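Metalloregulator ScaR (Streptococcus gordonii, PDB 3HRS) probably acts as a manganese-responsive transcriptional repressor of the DtxR/MntR family, working as a homodimer that binds DNA. Local coordinates at residues D6-L11 against L65-D70; C10-G15 against Y58-L63. All coordinates share one frame; numbering follows the deposited sequence.

Contact 1. Residues D6-L11 against L65-D70; sequences DYLKCL and LKLVSD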
loop_
_atom_site.group_PDB
_atom_site.type_symbol
_atom_site.label_atom_id
_atom_site.label_comp_id
_atom_site.label_asym_id
_atom_site.label_seq_id
_atom_site.Cartn_x
_atom_site.Cartn_y
_atom_site.Cartn_z
ATOM N N ASP A 6 -12.604 -13.424 0.453
ATOM C CA ASP A 6 -12.477 -14.007 -0.883
ATOM C C ASP A 6 -13.621 -14.952 -1.149
ATOM O O ASP A 6 -13.992 -15.194 -2.286
ATOM C CB ASP A 6 -11.172 -14.777 -1.029
ATOM C CG ASP A 6 -9.967 -13.901 -0.889
ATOM O OD1 ASP A 6 -8.950 -14.400 -0.366
ATOM O OD2 ASP A 6 -10.036 -12.720 -1.296
ATOM N N TYR A 7 -14.172 -15.506 -0.088
ATOM C CA TYR A 7 -15.313 -16.378 -0.241
ATOM C C TYR A 7 -16.562 -15.553 -0.542
ATOM O O TYR A 7 -17.314 -15.874 -1.456
ATOM C CB TYR A 7 -15.505 -17.212 1.022
ATOM C CG TYR A 7 -14.705 -18.491 1.056
ATOM C CD1 TYR A 7 -13.443 -18.529 1.618
ATOM C CD2 TYR A 7 -15.229 -19.666 0.547
ATOM C CE1 TYR A 7 -12.716 -19.707 1.658
ATOM C CE2 TYR A 7 -14.516 -20.842 0.582
ATOM C CZ TYR A 7 -13.259 -20.861 1.135
ATOM O OH TYR A 7 -12.550 -22.042 1.169
ATOM N N LEU A 8 -16.777 -14.492 0.232
ATOM C CA LEU A 8 -17.967 -13.659 0.081
ATOM C C LEU A 8 -18.003 -13.059 -1.299
ATOM O O LEU A 8 -19.079 -12.950 -1.884
ATOM C CB LEU A 8 -18.020 -12.520 1.105
ATOM C CG LEU A 8 -18.958 -12.668 2.304
ATOM C CD1 LEU A 8 -19.306 -11.284 2.801
ATOM C CD2 LEU A 8 -20.233 -13.438 1.957
ATOM N N LYS A 9 -16.841 -12.653 -1.818
ATOM C CA LYS A 9 -16.805 -12.115 -3.173
ATOM C C LYS A 9 -17.351 -13.204 -4.091
ATOM O O LYS A 9 -18.348 -13.001 -4.787
ATOM C CB LYS A 9 -15.392 -11.724 -3.585
ATOM C CG LYS A 9 -15.323 -10.562 -4.562
ATOM C CD LYS A 9 -15.353 -11.013 -6.018
ATOM C CE LYS A 9 -13.949 -11.296 -6.546
ATOM N NZ LYS A 9 -13.166 -10.075 -6.937
ATOM N N CYS A 10 -16.702 -14.366 -4.060
ATOM C CA CYS A 10 -17.125 -15.519 -4.843
ATOM C C CYS A 10 -18.644 -15.751 -4.752
ATOM O O CYS A 10 -19.378 -15.548 -5.712
ATOM C CB CYS A 10 -16.349 -16.759 -4.395
ATOM S SG CYS A 10 -17.032 -18.330 -4.975
ATOM N N LEU A 11 -19.106 -16.165 -3.588
ATOM C CA LEU A 11 -20.522 -16.372 -3.352
ATOM C C LEU A 11 -21.367 -15.243 -3.898
ATOM O O LEU A 11 -22.490 -15.457 -4.350
ATOM C CB LEU A 11 -20.766 -16.475 -1.850
ATOM C CG LEU A 11 -20.155 -17.754 -1.321
ATOM C CD1 LEU A 11 -19.872 -17.610 0.150
ATOM C CD2 LEU A 11 -21.129 -18.869 -1.598
ATOM N N LEU A 65 -23.653 -8.044 2.430
ATOM C CA LEU A 65 -23.576 -7.035 1.394
ATOM C C LEU A 65 -22.714 -5.839 1.796
ATOM O O LEU A 65 -21.915 -5.326 1.003
ATOM C CB LEU A 65 -24.974 -6.547 1.030
ATOM C CG LEU A 65 -25.631 -7.379 -0.083
ATOM C CD1 LEU A 65 -24.833 -8.655 -0.326
ATOM C CD2 LEU A 65 -27.085 -7.707 0.253
ATOM N N LYS A 66 -22.868 -5.377 3.023
ATOM C CA LYS A 66 -22.097 -4.230 3.416
ATOM C C LYS A 66 -20.600 -4.569 3.327
ATOM O O LYS A 66 -19.779 -3.707 2.967
ATOM C CB LYS A 66 -22.503 -3.750 4.811
ATOM C CG LYS A 66 -23.552 -2.625 4.784
ATOM C CD LYS A 66 -23.811 -2.074 6.209
ATOM C CE LYS A 66 -24.707 -0.829 6.177
ATOM N NZ LYS A 66 -25.619 -0.819 4.968
ATOM N N LEU A 67 -20.252 -5.827 3.610
ATOM C CA LEU A 67 -18.855 -6.261 3.546
ATOM C C LEU A 67 -18.395 -6.374 2.116
ATOM O O LEU A 67 -17.301 -5.918 1.773
ATOM C CB LEU A 67 -18.683 -7.629 4.143
ATOM C CG LEU A 67 -17.452 -7.932 4.986
ATOM C CD1 LEU A 67 -16.984 -9.291 4.531
ATOM C CD2 LEU A 67 -16.322 -6.941 4.841
ATOM N N VAL A 68 -19.215 -7.033 1.302
ATOM C CA VAL A 68 -18.922 -7.215 -0.113
ATOM C C VAL A 68 -18.589 -5.864 -0.703
ATOM O O VAL A 68 -17.614 -5.724 -1.418
ATOM C CB VAL A 68 -20.120 -7.847 -0.882
ATOM C CG1 VAL A 68 -19.977 -7.624 -2.394
ATOM C CG2 VAL A 68 -20.223 -9.340 -0.576
ATOM N N SER A 69 -19.411 -4.875 -0.366
ATOM C CA SER A 69 -19.231 -3.502 -0.815
ATOM C C SER A 69 -17.836 -2.973 -0.464
ATOM O O SER A 69 -17.100 -2.523 -1.341
ATOM C CB SER A 69 -20.339 -2.629 -0.221
ATOM O OG SER A 69 -20.149 -1.260 -0.481
ATOM N N ASP A 70 -17.449 -3.045 0.804
ATOM C CA ASP A 70 -16.067 -2.693 1.159
ATOM C C ASP A 70 -14.997 -3.351 0.303
ATOM O O ASP A 70 -14.049 -2.689 -0.110
ATOM C CB ASP A 70 -15.765 -3.010 2.616
ATOM C CG ASP A 70 -16.084 -1.859 3.525
ATOM O OD1 ASP A 70 -15.408 -1.741 4.566
ATOM O OD2 ASP A 70 -16.999 -1.068 3.210
#
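Leu8 reaches across to helix 62-84 with a single methyl, CD1, and that methyl meets both Leu67 and Val68. Its nearest neighbour is Leu67, with Leu8 CD1 to Leu67 CD1 at 3.5 Å; Leu67 CB follows at 3.9 Å from Leu8 CD1. The Leu8 and Leu67 side chains run roughly perpendicular to each other. On the next residue, Val68 CG2 comes within 4.0 Å of Leu8 CD1 and lies 4.0 Å from Leu8 O. Val68 CG1 is anti to the backbone N (chi1 162°), which leaves CG2, the branch turned to Leu8, anti to the carbonyl carbon. Behind Leu8, two further side chains of helix 4-13 pack into the helix-turn-helix region: Tyr7 on Met40, Met41 and Leu44 of helix 34-46, and Cys10 on Leu29 and Met30 of helix 23-30. On the other side, Ser69 of helix 62-84 hydrogen-bonds through OG to the carbonyl O of Glu133. The first helix of the DNA-binding domain thus meets the long helix that leads on into the metal-binding and dimerisation domain. The side chains meet carbon to carbon and no hydrogen bond crosses, so the two helices are joined here by dispersion and burial of apolar surface.

Contact 2. Residues C10-G15 against Y58-L63; sequences CLYELG and YLLTDL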
loop_
_atom_site.group_PDB
_atom_site.type_symbol
_atom_site.label_atom_id
_atom_site.label_comp_id
_atom_site.label_asym_id
_atom_site.label_seq_id
_atom_site.Cartn_x
_atom_site.Cartn_y
_atom_site.Cartn_z
ATOM N N CYS A 10 -16.702 -14.366 -4.060
ATOM C CA CYS A 10 -17.125 -15.519 -4.843
ATOM C C CYS A 10 -18.644 -15.751 -4.752
ATOM O O CYS A 10 -19.378 -15.548 -5.712
ATOM C CB CYS A 10 -16.349 -16.759 -4.395
ATOM S SG CYS A 10 -17.032 -18.330 -4.975
ATOM N N LEU A 11 -19.106 -16.165 -3.588
ATOM C CA LEU A 11 -20.522 -16.372 -3.352
ATOM C C LEU A 11 -21.367 -15.243 -3.898
ATOM O O LEU A 11 -22.490 -15.457 -4.350
ATOM C CB LEU A 11 -20.766 -16.475 -1.850
ATOM C CG LEU A 11 -20.155 -17.754 -1.321
ATOM C CD1 LEU A 11 -19.872 -17.610 0.150
ATOM C CD2 LEU A 11 -21.129 -18.869 -1.598
ATOM N N TYR A 12 -20.843 -14.031 -3.805
ATOM C CA TYR A 12 -21.612 -12.868 -4.186
ATOM C C TYR A 12 -21.854 -12.910 -5.674
ATOM O O TYR A 12 -22.997 -12.842 -6.115
ATOM C CB TYR A 12 -20.873 -11.592 -3.830
ATOM C CG TYR A 12 -21.540 -10.369 -4.385
ATOM C CD1 TYR A 12 -21.002 -9.683 -5.485
ATOM C CD2 TYR A 12 -22.726 -9.906 -3.828
ATOM C CE1 TYR A 12 -21.625 -8.560 -5.995
ATOM C CE2 TYR A 12 -23.358 -8.790 -4.334
ATOM C CZ TYR A 12 -22.809 -8.117 -5.413
ATOM O OH TYR A 12 -23.467 -7.007 -5.894
ATOM N N GLU A 13 -20.773 -13.030 -6.443
ATOM C CA GLU A 13 -20.880 -13.140 -7.890
ATOM C C GLU A 13 -21.505 -14.469 -8.300
ATOM O O GLU A 13 -22.127 -14.569 -9.359
ATOM C CB GLU A 13 -19.526 -12.917 -8.592
ATOM C CG GLU A 13 -18.329 -13.627 -7.989
ATOM C CD GLU A 13 -17.005 -12.972 -8.401
ATOM O OE1 GLU A 13 -17.042 -11.812 -8.877
ATOM O OE2 GLU A 13 -15.935 -13.610 -8.252
ATOM N N LEU A 14 -21.357 -15.478 -7.451
ATOM C CA LEU A 14 -21.902 -16.799 -7.747
ATOM C C LEU A 14 -23.423 -16.788 -7.701
ATOM O O LEU A 14 -24.070 -17.786 -8.005
ATOM C CB LEU A 14 -21.364 -17.838 -6.768
ATOM C CG LEU A 14 -21.471 -19.289 -7.215
ATOM C CD1 LEU A 14 -21.349 -19.350 -8.707
ATOM C CD2 LEU A 14 -20.392 -20.128 -6.562
ATOM N N GLY A 15 -23.988 -15.645 -7.331
ATOM C CA GLY A 15 -25.425 -15.508 -7.211
ATOM C C GLY A 15 -25.991 -14.404 -8.074
ATOM O O GLY A 15 -27.184 -14.114 -7.995
ATOM N N TYR A 58 -27.441 -20.059 -0.493
ATOM C CA TYR A 58 -27.217 -19.039 0.525
ATOM C C TYR A 58 -27.721 -17.696 0.039
ATOM O O TYR A 58 -27.690 -17.414 -1.158
ATOM C CB TYR A 58 -25.748 -18.920 0.868
ATOM C CG TYR A 58 -25.081 -20.213 1.228
ATOM C CD1 TYR A 58 -24.419 -20.955 0.272
ATOM C CD2 TYR A 58 -25.081 -20.676 2.527
ATOM C CE1 TYR A 58 -23.785 -22.136 0.597
ATOM C CE2 TYR A 58 -24.444 -21.856 2.864
ATOM C CZ TYR A 58 -23.799 -22.582 1.894
ATOM O OH TYR A 58 -23.161 -23.756 2.221
ATOM N N LEU A 59 -28.196 -16.881 0.971
ATOM C CA LEU A 59 -28.537 -15.488 0.705
ATOM C C LEU A 59 -27.646 -14.652 1.584
ATOM O O LEU A 59 -27.335 -15.044 2.704
ATOM C CB LEU A 59 -29.992 -15.185 1.077
ATOM C CG LEU A 59 -31.186 -15.407 0.133
ATOM C CD1 LEU A 59 -30.972 -16.599 -0.748
ATOM C CD2 LEU A 59 -32.498 -15.546 0.946
ATOM N N LEU A 60 -27.244 -13.491 1.101
ATOM C CA LEU A 60 -26.434 -12.612 1.931
ATOM C C LEU A 60 -27.298 -11.703 2.795
ATOM O O LEU A 60 -28.385 -11.243 2.388
ATOM C CB LEU A 60 -25.457 -11.790 1.101
ATOM C CG LEU A 60 -24.211 -12.588 0.730
ATOM C CD1 LEU A 60 -24.604 -13.663 -0.253
ATOM C CD2 LEU A 60 -23.144 -11.700 0.133
ATOM N N THR A 61 -26.797 -11.455 3.997
ATOM C CA THR A 61 -27.464 -10.595 4.938
ATOM C C THR A 61 -27.040 -9.174 4.645
ATOM O O THR A 61 -26.086 -8.971 3.895
ATOM C CB THR A 61 -27.038 -10.953 6.368
ATOM O OG1 THR A 61 -25.685 -10.547 6.558
ATOM C CG2 THR A 61 -27.134 -12.457 6.570
ATOM N N ASP A 62 -27.728 -8.191 5.223
ATOM C CA ASP A 62 -27.250 -6.832 5.089
ATOM C C ASP A 62 -25.774 -6.729 5.530
ATOM O O ASP A 62 -24.943 -6.141 4.829
ATOM C CB ASP A 62 -28.138 -5.819 5.808
ATOM C CG ASP A 62 -27.676 -4.377 5.576
ATOM O OD1 ASP A 62 -26.708 -3.947 6.267
ATOM O OD2 ASP A 62 -28.267 -3.687 4.700
ATOM N N LEU A 63 -25.417 -7.319 6.655
ATOM C CA LEU A 63 -24.000 -7.252 7.045
ATOM C C LEU A 63 -23.105 -7.840 5.940
ATOM O O LEU A 63 -22.049 -7.270 5.625
ATOM C CB LEU A 63 -23.741 -7.956 8.370
ATOM C CG LEU A 63 -22.407 -7.700 9.049
ATOM C CD1 LEU A 63 -22.521 -6.476 9.942
ATOM C CD2 LEU A 63 -21.997 -8.894 9.863
#
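The Tyr12 ring takes Leu60 at its edge, near the ring plane, where Leu60 CD2 lies 4.4 Å from Tyr12 CD2. One face of the same ring is covered from helix 62-84 by Val68, whose CG1 methyl stands almost directly above Tyr12 CG at 3.7 Å. With the Tyr12 ring anti to the backbone N (chi1 172°), it leaves the last turn of helix 4-13 with Val68 over a face and Leu60 at its edge. The second aromatic, Tyr58, is met obliquely by Leu11, with Leu11 CD2 at 4.3 Å from Tyr58 CD1. Tyr58 and Leu60, two apart on strand 57-60, both direct their CB atoms at the helix. Strand 57-60 pairs antiparallel with 50-53, forming the wing of the winged helix-turn-helix domain. Met41 of helix 34-46 touches both Leu11 and Tyr58, and Leu11 also packs on Ile26 and Leu44. Just beyond the strand, Thr61 N-caps helix 62-84, its OG1 bonded to Gly64 N and also to the carbonyl O of Glu48. Between helix and wing only carbon meets carbon: the contact is hydrophobic, made of the Tyr12 ring edge, the Tyr58 ring and leucine methyls, with no polar bond to fix the register.

In the fold
Contacts 1 and 2 lie about 7 Å apart, centre to centre. Leu60 joins them: its CD2 methyl is 3.8 Å from Leu8 CD2 and also 3.8 Å from Val68 CG2, while Leu65 CD1 comes to 3.5 Å from Leu60 CB. Helix 4-13, the wing strand 57-60 and the start of helix 62-84 therefore form one continuous apolar patch, with contact 1 facing the long helix and contact 2 the wing. Both are away from Glu79, Cys122, His124 and Asp159, the residues seen to bind zinc in this protein, which carry no zinc in this apo model; Glu79 lies further along helix 62-84, which thus runs from this patch toward the metal-binding region.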